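Local coordinates for protein beta-lactamase/D-alanine Carboxypeptidase (Yersinia pestis, PDB 3RJU) that probably hydrolyses beta-lactams or D-alanyl peptides as a serine enzyme of the beta-lactamase and penicillin-binding protein family, at residues A[5-10]-A[37-42]; A[116-121]-A[161-166]; A[197-202]-A[219-224]; A[263-268]-A[277-282]; A[308-313]-A[325-330]. One frame throughout, in Å; residues are numbered along the deposited sequence.

Interaction 1: A[5-10]-A[37-42]; sequences LTSQIV and VNRSFG
The guanidinium of Arg39 has Val37 on one face, CG1 lying 3.4 Å above its plane and offset toward the rim, and Ser7 at its edge, in plane. That edge contact, NH2 of Arg39 to OG of Ser7 at 3.0 Å, is a weak hydrogen bond with a bent N-H...O angle of 124°. The setting is the alpha-beta sandwich of the serine beta-lactamase fold, where the N-terminal helix 6-20 packs on the outermost strand 35-42; the axes of 6-10 and 37-42 pass 9.3 Å apart at -30°. The arginine's firmer ties lie elsewhere: NE forms a salt bridge with Asp11, one helical turn beyond Ser7, and NH1 bonds to O of Asn38 at 3.0 Å, from above the carbonyl plane. Together they fix the rotation of the guanidinium. Its chain bends at CG (chi2 -64°), which turns the charged end back along the strand toward Ser7, while the Arg39 CG methylene stays 4.0 Å from CG1 of Val10. Deeper in, Val10 and Val37 reach toward each other tip to tip, and Val10 also rests on Leu28 and Val30 of the adjoining strand 25-32. The apolar layer thus lies beneath a polar rim. Val37 divides its branches between two helix residues: CG1 meets CG1 of Val10 at 3.8 Å, and CG2 slides past CG2 of Thr6 at 3.9 Å.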
# COMPACT_ATOMS: atom_id res chain seq x y z
N LEU A 5 -22.76 14.00 -13.17
CA LEU A 5 -21.57 14.08 -14.01
C LEU A 5 -20.46 13.08 -13.66
O LEU A 5 -19.49 12.95 -14.40
CB LEU A 5 -20.97 15.49 -13.96
CG LEU A 5 -21.86 16.68 -14.32
CD1 LEU A 5 -21.05 17.97 -14.30
CD2 LEU A 5 -22.51 16.50 -15.69
N THR A 6 -20.58 12.35 -12.55
CA THR A 6 -19.47 11.52 -12.09
C THR A 6 -18.95 10.56 -13.16
O THR A 6 -17.76 10.50 -13.41
CB THR A 6 -19.87 10.70 -10.86
OG1 THR A 6 -20.49 11.57 -9.90
CG2 THR A 6 -18.66 10.05 -10.23
N SER A 7 -19.87 9.80 -13.76
CA SER A 7 -19.53 8.82 -14.78
C SER A 7 -18.85 9.51 -16.00
O SER A 7 -17.83 9.04 -16.54
CB SER A 7 -20.82 8.13 -15.22
OG SER A 7 -20.56 7.19 -16.21
N GLN A 8 -19.43 10.62 -16.45
CA GLN A 8 -18.86 11.35 -17.58
C GLN A 8 -17.46 11.93 -17.27
O GLN A 8 -16.58 11.96 -18.15
CB GLN A 8 -19.83 12.44 -18.08
CG GLN A 8 -21.09 11.91 -18.79
CD GLN A 8 -22.17 11.39 -17.84
OE1 GLN A 8 -22.04 11.50 -16.62
NE2 GLN A 8 -23.24 10.83 -18.40
N ILE A 9 -17.24 12.39 -16.04
CA ILE A 9 -15.92 12.88 -15.67
C ILE A 9 -14.91 11.72 -15.67
O ILE A 9 -13.79 11.85 -16.20
CB ILE A 9 -15.96 13.59 -14.30
CG1 ILE A 9 -16.77 14.89 -14.39
CG2 ILE A 9 -14.52 13.86 -13.79
CD1 ILE A 9 -17.13 15.51 -13.03
N VAL A 10 -15.31 10.58 -15.12
CA VAL A 10 -14.42 9.43 -15.15
C VAL A 10 -14.06 9.08 -16.60
O VAL A 10 -12.89 8.80 -16.91
CB VAL A 10 -15.03 8.21 -14.41
CG1 VAL A 10 -14.18 6.96 -14.63
CG2 VAL A 10 -15.15 8.52 -12.91
N VAL A 37 -17.98 4.15 -9.70
CA VAL A 37 -17.77 4.01 -11.14
C VAL A 37 -16.59 3.08 -11.34
O VAL A 37 -15.50 3.32 -10.82
CB VAL A 37 -17.51 5.37 -11.83
CG1 VAL A 37 -17.33 5.18 -13.35
CG2 VAL A 37 -18.65 6.35 -11.56
N ASN A 38 -16.83 1.99 -12.07
CA ASN A 38 -15.79 1.02 -12.39
C ASN A 38 -15.52 1.03 -13.89
O ASN A 38 -16.46 1.08 -14.68
CB ASN A 38 -16.23 -0.38 -11.98
CG ASN A 38 -16.22 -0.57 -10.49
OD1 ASN A 38 -15.16 -0.57 -9.87
ND2 ASN A 38 -17.39 -0.75 -9.90
N ARG A 39 -14.25 0.97 -14.27
CA ARG A 39 -13.88 0.83 -15.67
C ARG A 39 -12.79 -0.23 -15.77
O ARG A 39 -11.92 -0.33 -14.88
CB ARG A 39 -13.38 2.15 -16.27
CG ARG A 39 -14.41 3.28 -16.30
CD ARG A 39 -15.59 2.94 -17.20
NE ARG A 39 -16.50 4.08 -17.33
CZ ARG A 39 -17.69 4.14 -16.75
NH1 ARG A 39 -18.12 3.12 -16.02
NH2 ARG A 39 -18.47 5.21 -16.93
N SER A 40 -12.85 -1.03 -16.82
CA SER A 40 -11.83 -2.03 -17.09
C SER A 40 -11.42 -1.93 -18.55
O SER A 40 -12.27 -1.71 -19.43
CB SER A 40 -12.37 -3.45 -16.84
OG SER A 40 -12.80 -3.59 -15.50
N PHE A 41 -10.14 -2.09 -18.82
CA PHE A 41 -9.62 -1.98 -20.18
C PHE A 41 -8.57 -3.04 -20.44
O PHE A 41 -7.89 -3.50 -19.52
CB PHE A 41 -8.95 -0.63 -20.39
CG PHE A 41 -9.83 0.54 -20.15
CD1 PHE A 41 -10.64 1.04 -21.15
CD2 PHE A 41 -9.83 1.17 -18.91
CE1 PHE A 41 -11.46 2.14 -20.91
CE2 PHE A 41 -10.65 2.27 -18.67
CZ PHE A 41 -11.46 2.75 -19.68
N GLY A 42 -8.39 -3.37 -21.72
CA GLY A 42 -7.29 -4.22 -22.11
C GLY A 42 -7.54 -5.68 -21.83
O GLY A 42 -8.66 -6.17 -21.94

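Interaction 2: A[116-121]-A[161-166]; sequences SGLPRE and NLAYDL
This is a mixed polar and apolar packing contact between a loop and a helix in the helical part of the beta-lactamase fold, where the loop 116-121 is laid across the first turn of helix 162-175. Asn161 belongs to what is probably the (S/Y)xN motif of a serine beta-lactamase or penicillin-binding protein active site: its OD1 accepts from Lys65 of the likely SxxK pair, and Tyr159 lies two residues before it. Citrate bound to NH2 of Arg120 is consistent with a pocket alongside. Carbonyl O of Arg120 takes two backbone donors, Leu162 N at 3.0 Å in a nearly straight bond (171°) and Asn161 N at 2.9 Å. The Asn161 amide is held at its other end by Glu121, and the two planes stand 56° apart. Glu121 starts away from the helix but bends at CG (chi2 -78°), which brings its carboxylate back over Asn161. With OD1 given to Lys65 and ND2 to Glu121, the orientation of the amide is fixed from both ends, so the glutamate would be a second-shell residue of the probable active site. Earlier in the loop the contact is apolar: CG of Pro119 lies 4.0 Å from CD2 of Leu162, and CD1 of Leu118 sits 3.7 Å from CD1 of Leu166, with Ala163 CB beside it. Ser116 OG accepts from Leu118 N, an ST turn that shapes the loop. ND2 of Asn161 reaches OE2 of Glu121 at 2.7 Å, in the amide plane but from above the carboxylate plane.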
# COMPACT_ATOMS: atom_id res chain seq x y z
N SER A 116 13.04 4.91 10.20
CA SER A 116 13.75 4.06 11.16
C SER A 116 15.27 4.03 10.97
O SER A 116 15.97 3.56 11.85
CB SER A 116 13.23 2.61 11.07
OG SER A 116 13.68 2.00 9.86
N GLY A 117 15.76 4.47 9.81
CA GLY A 117 17.17 4.34 9.52
C GLY A 117 17.57 3.00 8.91
O GLY A 117 18.75 2.78 8.59
N LEU A 118 16.60 2.10 8.77
CA LEU A 118 16.89 0.80 8.17
C LEU A 118 16.98 0.90 6.65
O LEU A 118 16.42 1.83 6.05
CB LEU A 118 15.81 -0.22 8.56
CG LEU A 118 15.78 -0.64 10.03
CD1 LEU A 118 14.52 -1.46 10.30
CD2 LEU A 118 17.03 -1.44 10.39
N PRO A 119 17.69 -0.04 6.02
CA PRO A 119 17.77 0.03 4.56
C PRO A 119 16.46 -0.37 3.90
O PRO A 119 15.56 -0.92 4.54
CB PRO A 119 18.88 -0.97 4.21
CG PRO A 119 18.86 -1.93 5.34
CD PRO A 119 18.45 -1.17 6.58
N ARG A 120 16.36 -0.11 2.61
CA ARG A 120 15.13 -0.36 1.87
C ARG A 120 14.84 -1.86 1.79
O ARG A 120 13.70 -2.29 1.98
CB ARG A 120 15.23 0.26 0.49
CG ARG A 120 14.09 -0.06 -0.46
CD ARG A 120 14.29 0.67 -1.77
NE ARG A 120 13.29 0.22 -2.72
CZ ARG A 120 12.34 0.99 -3.26
NH1 ARG A 120 12.27 2.29 -3.00
NH2 ARG A 120 11.48 0.43 -4.10
N GLU A 121 15.88 -2.65 1.50
CA GLU A 121 15.80 -4.11 1.52
C GLU A 121 16.88 -4.70 2.42
O GLU A 121 17.94 -4.11 2.61
CB GLU A 121 15.98 -4.70 0.12
CG GLU A 121 14.97 -4.23 -0.89
CD GLU A 121 13.61 -4.90 -0.78
OE1 GLU A 121 13.44 -5.85 0.01
OE2 GLU A 121 12.71 -4.47 -1.52
N ASN A 161 10.97 -1.47 2.45
CA ASN A 161 10.22 -2.71 2.50
C ASN A 161 10.58 -3.53 3.74
O ASN A 161 9.69 -3.97 4.47
CB ASN A 161 10.44 -3.50 1.22
CG ASN A 161 9.85 -2.78 0.01
OD1 ASN A 161 8.80 -2.15 0.12
ND2 ASN A 161 10.52 -2.88 -1.14
N LEU A 162 11.89 -3.70 3.96
CA LEU A 162 12.38 -4.41 5.13
C LEU A 162 11.71 -3.93 6.42
O LEU A 162 11.23 -4.74 7.22
CB LEU A 162 13.89 -4.22 5.26
CG LEU A 162 14.53 -4.77 6.53
CD1 LEU A 162 14.27 -6.29 6.63
CD2 LEU A 162 16.03 -4.45 6.53
N ALA A 163 11.70 -2.62 6.65
CA ALA A 163 11.13 -2.08 7.87
C ALA A 163 9.65 -2.44 8.03
O ALA A 163 9.19 -2.70 9.14
CB ALA A 163 11.33 -0.55 7.92
N TYR A 164 8.90 -2.44 6.92
CA TYR A 164 7.48 -2.77 6.96
C TYR A 164 7.22 -4.26 7.23
O TYR A 164 6.22 -4.60 7.88
CB TYR A 164 6.76 -2.30 5.69
CG TYR A 164 5.91 -1.08 5.95
CD1 TYR A 164 4.59 -1.21 6.35
CD2 TYR A 164 6.46 0.21 5.85
CE1 TYR A 164 3.81 -0.10 6.62
CE2 TYR A 164 5.68 1.33 6.13
CZ TYR A 164 4.35 1.16 6.51
OH TYR A 164 3.56 2.25 6.78
N ASP A 165 8.10 -5.14 6.76
CA ASP A 165 7.95 -6.55 7.10
C ASP A 165 8.34 -6.80 8.57
O ASP A 165 7.69 -7.60 9.26
CB ASP A 165 8.70 -7.42 6.10
CG ASP A 165 8.08 -7.35 4.73
OD1 ASP A 165 6.83 -7.46 4.68
OD2 ASP A 165 8.81 -7.13 3.74
N LEU A 166 9.37 -6.11 9.05
CA LEU A 166 9.67 -6.16 10.48
C LEU A 166 8.47 -5.67 11.31
O LEU A 166 8.20 -6.20 12.37
CB LEU A 166 10.93 -5.36 10.84
CG LEU A 166 12.24 -5.96 10.30
CD1 LEU A 166 13.40 -4.96 10.45
CD2 LEU A 166 12.59 -7.29 10.99

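Interaction 3: A[197-202]-A[219-224]; sequences TLTPTA and NTVAAA
The backbones of 197-202 and 219-224, two loop segments, come closest at Thr199 and Asn219, whose CA atoms are 4.7 Å apart, and are joined by one hydrogen bond, Thr220 N to Leu198 O, at 2.9 Å and nearly straight (172°). The same oxygen meets CA of Asn219 at 3.5 Å in a CA-H...O contact. Each chain is shaped locally by a side-chain turn: OG1 of Thr197 accepts from Thr199 N, an ST turn, and OD1 of Asn219 accepts from Val221 N, an Asx turn leading into the short 3-10 segment 221-222. Leu198 carries the side-chain contact. Its CB lies against CG2 of Val221, and its two methyls part: CD1 packs on CB of Ala224 at 3.7 Å, whereas CD2 passes obliquely by Thr220, 3.6 Å from OG1. That hydroxyl lies between the backbone N and the carbonyl carbon (chi1 54°) and bonds to carbonyl O of Gly228. Outside, CG2 of Thr199 runs beside the amide of Asn219, 3.5 Å from ND2, and touches CG2 of Val221 at 3.7 Å. The segments flank a surface excursion of the beta-lactamase fold that contains helix 202-205 and is tied by the Cys205-Cys217 disulfide; Pro200 touches both cysteines. Leu183 of helix 179-191 also packs on Leu198. The chemistry implies a join at the base of this disulfide-tied loop in which a single backbone bond sets the alignment and the buried leucine, with its methyls on separate partners, supplies most of the packing.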
# COMPACT_ATOMS: atom_id res chain seq x y z
N THR A 197 -5.47 -11.77 0.12
CA THR A 197 -4.76 -12.89 0.71
C THR A 197 -3.26 -12.83 0.42
O THR A 197 -2.84 -12.18 -0.54
CB THR A 197 -5.32 -14.23 0.17
OG1 THR A 197 -4.68 -15.33 0.83
CG2 THR A 197 -5.12 -14.36 -1.34
N LEU A 198 -2.47 -13.49 1.27
CA LEU A 198 -1.05 -13.71 1.04
C LEU A 198 -0.81 -15.15 0.61
O LEU A 198 0.31 -15.54 0.29
CB LEU A 198 -0.26 -13.45 2.33
CG LEU A 198 -0.26 -12.01 2.82
CD1 LEU A 198 0.05 -11.93 4.32
CD2 LEU A 198 0.70 -11.15 2.00
N THR A 199 -1.88 -15.94 0.59
CA THR A 199 -1.76 -17.35 0.30
C THR A 199 -2.87 -17.79 -0.68
O THR A 199 -3.79 -18.52 -0.31
CB THR A 199 -1.86 -18.19 1.60
OG1 THR A 199 -3.09 -17.89 2.27
CG2 THR A 199 -0.70 -17.83 2.55
N PRO A 200 -2.78 -17.33 -1.93
CA PRO A 200 -3.85 -17.64 -2.89
C PRO A 200 -3.97 -19.13 -3.21
O PRO A 200 -2.98 -19.88 -3.22
CB PRO A 200 -3.45 -16.85 -4.14
CG PRO A 200 -1.96 -16.68 -4.01
CD PRO A 200 -1.70 -16.53 -2.54
N THR A 201 -5.19 -19.55 -3.47
CA THR A 201 -5.45 -20.91 -3.95
C THR A 201 -5.18 -21.00 -5.44
O THR A 201 -4.96 -19.99 -6.12
CB THR A 201 -6.90 -21.28 -3.73
OG1 THR A 201 -7.73 -20.40 -4.51
CG2 THR A 201 -7.28 -21.17 -2.25
N ALA A 202 -5.24 -22.22 -5.98
CA ALA A 202 -5.12 -22.40 -7.43
C ALA A 202 -6.24 -21.66 -8.17
O ALA A 202 -6.00 -21.06 -9.22
CB ALA A 202 -5.15 -23.90 -7.78
N ASN A 219 2.80 -18.14 -2.55
CA ASN A 219 2.72 -17.63 -1.19
C ASN A 219 3.65 -16.43 -1.07
O ASN A 219 4.83 -16.51 -1.41
CB ASN A 219 3.13 -18.77 -0.25
CG ASN A 219 3.18 -18.37 1.22
OD1 ASN A 219 3.82 -17.39 1.59
ND2 ASN A 219 2.53 -19.16 2.07
N THR A 220 3.10 -15.30 -0.61
CA THR A 220 3.87 -14.07 -0.47
C THR A 220 3.93 -13.60 0.99
O THR A 220 4.16 -12.41 1.27
CB THR A 220 3.26 -12.97 -1.33
OG1 THR A 220 1.87 -12.84 -1.00
CG2 THR A 220 3.41 -13.28 -2.84
N VAL A 221 3.77 -14.53 1.92
CA VAL A 221 3.81 -14.18 3.33
C VAL A 221 5.14 -13.51 3.74
O VAL A 221 5.18 -12.69 4.67
CB VAL A 221 3.51 -15.40 4.22
CG1 VAL A 221 3.82 -15.10 5.69
CG2 VAL A 221 2.07 -15.82 4.04
N ALA A 222 6.23 -13.82 3.03
CA ALA A 222 7.52 -13.17 3.30
C ALA A 222 7.43 -11.64 3.24
O ALA A 222 8.16 -10.94 3.95
CB ALA A 222 8.58 -13.66 2.37
N ALA A 223 6.54 -11.12 2.39
CA ALA A 223 6.37 -9.68 2.25
C ALA A 223 5.01 -9.23 2.82
O ALA A 223 4.38 -8.31 2.31
CB ALA A 223 6.51 -9.26 0.77
N ALA A 224 4.59 -9.89 3.89
CA ALA A 224 3.28 -9.66 4.50
C ALA A 224 3.03 -8.20 4.87
O ALA A 224 1.90 -7.71 4.77
CB ALA A 224 3.13 -10.53 5.73

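Interaction 4: A[263-268]-A[277-282]; sequences FQRGDL and AGQADA
At the edge of the large antiparallel sheet of this beta-lactamase fold, Gln264 of the outermost strand 261-264 and Ala282 of strand 282-284 form an antiparallel non-hydrogen-bonded pair, their CA atoms 4.2 Å apart. On the other flank of 282-284, Asp281 and Ala282 make a classic beta bulge opposite Tyr289 of the neighbouring strand. Just past the pair, Arg265 N donates to Asp281 O at 2.9 Å. The arginine carries most of the remaining contact. With CG anti to the backbone N (chi1 -166°) and the chain extended to NE, its side chain runs along 279-281 and places the guanidinium edge at carbonyl O of Ala280, in plane. NH1 also forms a salt bridge with Asp275, which in turn accepts from Ala280 N, so arginine and loop backbone share one carboxylate. Over one face of the guanidinium lies Gln279, its CG 3.5 Å above the plane and its amide stacked at 19° to it. The amide is itself held by NE2 to Asp281 OD1, 2.9 Å, on the syn side; Lys293 and Ala291 N take the other carboxylate oxygen. Gln264 folds back at CG, bringing NE2 to 3.7 Å from CB of Ala282. On the first segment, Asp267 OD2 accepts from Gln264 N, linking the ends of the turn through 265-267. The guanidinium's own bond across the contact is Arg265 NH1 to Ala280 O, 2.9 Å and 164°.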
# COMPACT_ATOMS: atom_id res chain seq x y z
N PHE A 263 5.13 13.33 10.01
CA PHE A 263 6.29 14.15 9.64
C PHE A 263 5.96 15.06 8.48
O PHE A 263 5.66 14.59 7.38
CB PHE A 263 7.50 13.27 9.27
CG PHE A 263 7.99 12.41 10.40
CD1 PHE A 263 8.98 12.86 11.27
CD2 PHE A 263 7.46 11.15 10.59
CE1 PHE A 263 9.41 12.07 12.32
CE2 PHE A 263 7.89 10.35 11.63
CZ PHE A 263 8.86 10.81 12.50
N GLN A 264 6.02 16.36 8.70
CA GLN A 264 6.00 17.30 7.59
C GLN A 264 7.34 17.17 6.86
O GLN A 264 8.37 16.84 7.47
CB GLN A 264 5.85 18.73 8.12
CG GLN A 264 4.52 18.96 8.81
CD GLN A 264 3.33 18.71 7.89
OE1 GLN A 264 3.32 19.13 6.74
NE2 GLN A 264 2.31 18.02 8.40
N ARG A 265 7.35 17.45 5.56
CA ARG A 265 8.58 17.30 4.78
C ARG A 265 9.73 18.08 5.41
O ARG A 265 10.86 17.59 5.51
CB ARG A 265 8.36 17.76 3.34
CG ARG A 265 9.46 17.32 2.41
CD ARG A 265 9.23 17.80 0.98
NE ARG A 265 10.28 17.32 0.09
CZ ARG A 265 10.26 16.14 -0.54
NH1 ARG A 265 9.23 15.32 -0.40
NH2 ARG A 265 11.29 15.78 -1.30
N GLY A 266 9.43 19.30 5.86
CA GLY A 266 10.43 20.16 6.45
C GLY A 266 10.88 19.73 7.84
O GLY A 266 11.84 20.31 8.35
N ASP A 267 10.21 18.74 8.44
CA ASP A 267 10.58 18.23 9.76
C ASP A 267 11.70 17.19 9.64
O ASP A 267 12.20 16.71 10.67
CB ASP A 267 9.42 17.48 10.45
CG ASP A 267 8.24 18.35 10.83
OD1 ASP A 267 8.41 19.57 11.06
OD2 ASP A 267 7.12 17.76 10.92
N LEU A 268 12.04 16.78 8.41
CA LEU A 268 13.08 15.78 8.16
C LEU A 268 14.29 16.38 7.47
O LEU A 268 14.19 17.33 6.69
CB LEU A 268 12.52 14.65 7.27
CG LEU A 268 11.40 13.86 7.93
CD1 LEU A 268 10.63 13.07 6.87
CD2 LEU A 268 11.98 12.95 9.01
N ALA A 277 4.77 9.69 -6.81
CA ALA A 277 3.58 10.23 -7.45
C ALA A 277 3.55 11.76 -7.37
O ALA A 277 2.55 12.39 -7.72
CB ALA A 277 2.34 9.65 -6.82
N GLY A 278 4.65 12.35 -6.90
CA GLY A 278 4.76 13.79 -6.76
C GLY A 278 5.34 14.10 -5.39
O GLY A 278 5.48 13.19 -4.56
N GLN A 279 5.70 15.35 -5.13
CA GLN A 279 6.36 15.69 -3.88
C GLN A 279 5.52 15.33 -2.67
O GLN A 279 4.35 15.71 -2.59
CB GLN A 279 6.69 17.18 -3.83
CG GLN A 279 7.29 17.62 -2.52
CD GLN A 279 7.76 19.06 -2.59
OE1 GLN A 279 8.71 19.39 -3.31
NE2 GLN A 279 7.08 19.94 -1.85
N ALA A 280 6.14 14.61 -1.73
CA ALA A 280 5.51 14.27 -0.47
C ALA A 280 5.63 15.45 0.46
O ALA A 280 6.73 15.83 0.87
CB ALA A 280 6.19 13.04 0.15
N ASP A 281 4.50 16.05 0.80
CA ASP A 281 4.51 17.18 1.74
C ASP A 281 4.41 16.76 3.20
O ASP A 281 4.85 17.50 4.10
CB ASP A 281 3.44 18.18 1.35
CG ASP A 281 3.74 18.83 0.02
OD1 ASP A 281 4.87 19.35 -0.11
OD2 ASP A 281 2.89 18.78 -0.89
N ALA A 282 3.86 15.58 3.45
CA ALA A 282 3.86 15.02 4.80
C ALA A 282 3.80 13.51 4.71
O ALA A 282 3.24 12.96 3.75
CB ALA A 282 2.70 15.58 5.67

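Interaction 5: A[308-313]-A[325-330]; sequences GFITYM and VVVTRS
Phe309 and Thr328 meet side by side, CG2 of the threonine lying over one face of the ring in a CH-pi contact, 3.9 Å from its centroid. Val326 CG2 comes in at the ring edge, 3.6 Å from CD1 of Phe309, and also touches CG2 of Thr311. On the other side of the sheet CG1 of Ile310 rests 3.7 Å from CB of Val327. The Ile310 CG1 branch lies between its backbone N and carbonyl carbon (chi1 53°), which carries it alongside Val327, while CG2 meets the Arg329 chain, crossing at about a right angle. Tyr312 CB packs on CG1 of Val325 at 3.8 Å. Backbone bonds hold these pairs in register: Ile310 with Val327 and Tyr312 with Val325 are bonded both ways, and Arg329 N donates to Gly308 O at 2.8 Å. This is the antiparallel hairpin 309-316/321-328 at the centre of the beta-lactamase sheet, with strands 299-306 and 25-32 on its two flanks. Helix 336-349 covers the Ile310 and Val327 face through Met338, and Asn343 of that helix takes the Tyr312 hydroxyl. On the Phe309 face, Ile58 packs on Phe309 and Val326, and Thr311 OG1 bonds to Ile60 O.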
# COMPACT_ATOMS: atom_id res chain seq x y z
N GLY A 308 5.08 -7.04 -12.16
CA GLY A 308 4.38 -6.69 -13.38
C GLY A 308 3.14 -5.83 -13.15
O GLY A 308 2.47 -5.43 -14.12
N PHE A 309 2.84 -5.54 -11.88
CA PHE A 309 1.70 -4.69 -11.51
C PHE A 309 2.18 -3.33 -11.06
O PHE A 309 3.22 -3.22 -10.40
CB PHE A 309 0.89 -5.30 -10.36
CG PHE A 309 0.07 -6.49 -10.75
CD1 PHE A 309 -1.28 -6.35 -11.09
CD2 PHE A 309 0.66 -7.74 -10.84
CE1 PHE A 309 -2.03 -7.44 -11.48
CE2 PHE A 309 -0.09 -8.85 -11.22
CZ PHE A 309 -1.44 -8.69 -11.54
N ILE A 310 1.40 -2.30 -11.38
CA ILE A 310 1.53 -1.01 -10.71
C ILE A 310 0.17 -0.59 -10.17
O ILE A 310 -0.87 -0.83 -10.80
CB ILE A 310 2.13 0.09 -11.61
CG1 ILE A 310 1.37 0.23 -12.94
CG2 ILE A 310 3.64 -0.16 -11.82
CD1 ILE A 310 1.83 1.45 -13.72
N THR A 311 0.17 0.01 -8.98
CA THR A 311 -1.07 0.39 -8.33
C THR A 311 -0.94 1.79 -7.76
O THR A 311 0.15 2.27 -7.46
CB THR A 311 -1.43 -0.57 -7.16
OG1 THR A 311 -0.28 -0.76 -6.34
CG2 THR A 311 -1.87 -1.93 -7.68
N TYR A 312 -2.08 2.45 -7.62
CA TYR A 312 -2.09 3.77 -7.02
C TYR A 312 -3.45 4.01 -6.41
O TYR A 312 -4.49 3.66 -7.00
CB TYR A 312 -1.78 4.82 -8.09
CG TYR A 312 -1.68 6.26 -7.61
CD1 TYR A 312 -0.77 6.63 -6.61
CD2 TYR A 312 -2.49 7.26 -8.18
CE1 TYR A 312 -0.66 7.95 -6.20
CE2 TYR A 312 -2.38 8.58 -7.77
CZ TYR A 312 -1.47 8.92 -6.77
OH TYR A 312 -1.36 10.24 -6.34
N MSE A 313 -3.45 4.60 -5.22
CA MSE A 313 -4.69 5.01 -4.59
C MSE A 313 -4.54 6.48 -4.22
O MSE A 313 -3.53 6.86 -3.62
CB MSE A 313 -4.99 4.19 -3.33
CG MSE A 313 -6.31 4.57 -2.68
SE MSE A 313 -6.78 3.43 -1.19
CE MSE A 313 -6.90 1.74 -2.13
N VAL A 325 -6.40 2.48 -8.84
CA VAL A 325 -6.14 1.97 -10.17
C VAL A 325 -5.09 0.88 -10.11
O VAL A 325 -4.17 0.92 -9.28
CB VAL A 325 -5.68 3.10 -11.16
CG1 VAL A 325 -4.38 3.73 -10.69
CG2 VAL A 325 -5.55 2.56 -12.57
N VAL A 326 -5.25 -0.13 -10.96
CA VAL A 326 -4.26 -1.18 -11.07
C VAL A 326 -4.01 -1.40 -12.56
O VAL A 326 -4.96 -1.45 -13.37
CB VAL A 326 -4.70 -2.52 -10.38
CG1 VAL A 326 -6.09 -2.98 -10.85
CG2 VAL A 326 -3.63 -3.60 -10.64
N VAL A 327 -2.74 -1.48 -12.92
CA VAL A 327 -2.33 -1.71 -14.29
C VAL A 327 -1.31 -2.84 -14.33
O VAL A 327 -0.44 -2.92 -13.48
CB VAL A 327 -1.71 -0.40 -14.88
CG1 VAL A 327 -0.69 -0.68 -16.01
CG2 VAL A 327 -2.79 0.58 -15.32
N THR A 328 -1.44 -3.73 -15.31
CA THR A 328 -0.34 -4.62 -15.62
C THR A 328 0.57 -3.96 -16.68
O THR A 328 0.10 -3.43 -17.69
CB THR A 328 -0.85 -5.98 -16.12
OG1 THR A 328 -1.93 -5.76 -17.03
CG2 THR A 328 -1.36 -6.83 -14.95
N ARG A 329 1.88 -3.97 -16.43
CA ARG A 329 2.84 -3.22 -17.25
C ARG A 329 3.04 -3.83 -18.63
O ARG A 329 3.07 -5.04 -18.79
CB ARG A 329 4.21 -3.20 -16.56
CG ARG A 329 4.24 -2.44 -15.22
CD ARG A 329 5.70 -2.23 -14.80
NE ARG A 329 6.37 -1.30 -15.71
CZ ARG A 329 7.26 -1.65 -16.64
NH1 ARG A 329 7.78 -0.72 -17.44
NH2 ARG A 329 7.63 -2.91 -16.79
N SER A 330 3.22 -2.98 -19.64
CA SER A 330 3.99 -3.40 -20.80
C SER A 330 5.42 -2.86 -20.63
O SER A 330 5.72 -2.13 -19.67
CB SER A 330 3.37 -2.87 -22.09
OG SER A 330 3.50 -1.47 -22.16

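Interactions 1, 4 and 5 all reach the large antiparallel sheet. Interaction 5 lies in its buried middle, where backbone bonds and apolar side chains dominate; interactions 1 and 4 sit at its opposite outermost strands, and each relies on an arginine with a nearby aspartate. Interaction 1 nevertheless buries its valines, whereas interaction 4 is more polar and partly exposed, touching interaction 5 through Ala277 and Tyr312. Interactions 2 and 3 belong to the helical and loop region and meet where Asp165 packs on Ala222 to Ala224. Interaction 2 holds an asparagine of the probable active site, while interaction 3 joins loops with one backbone bond and a leucine.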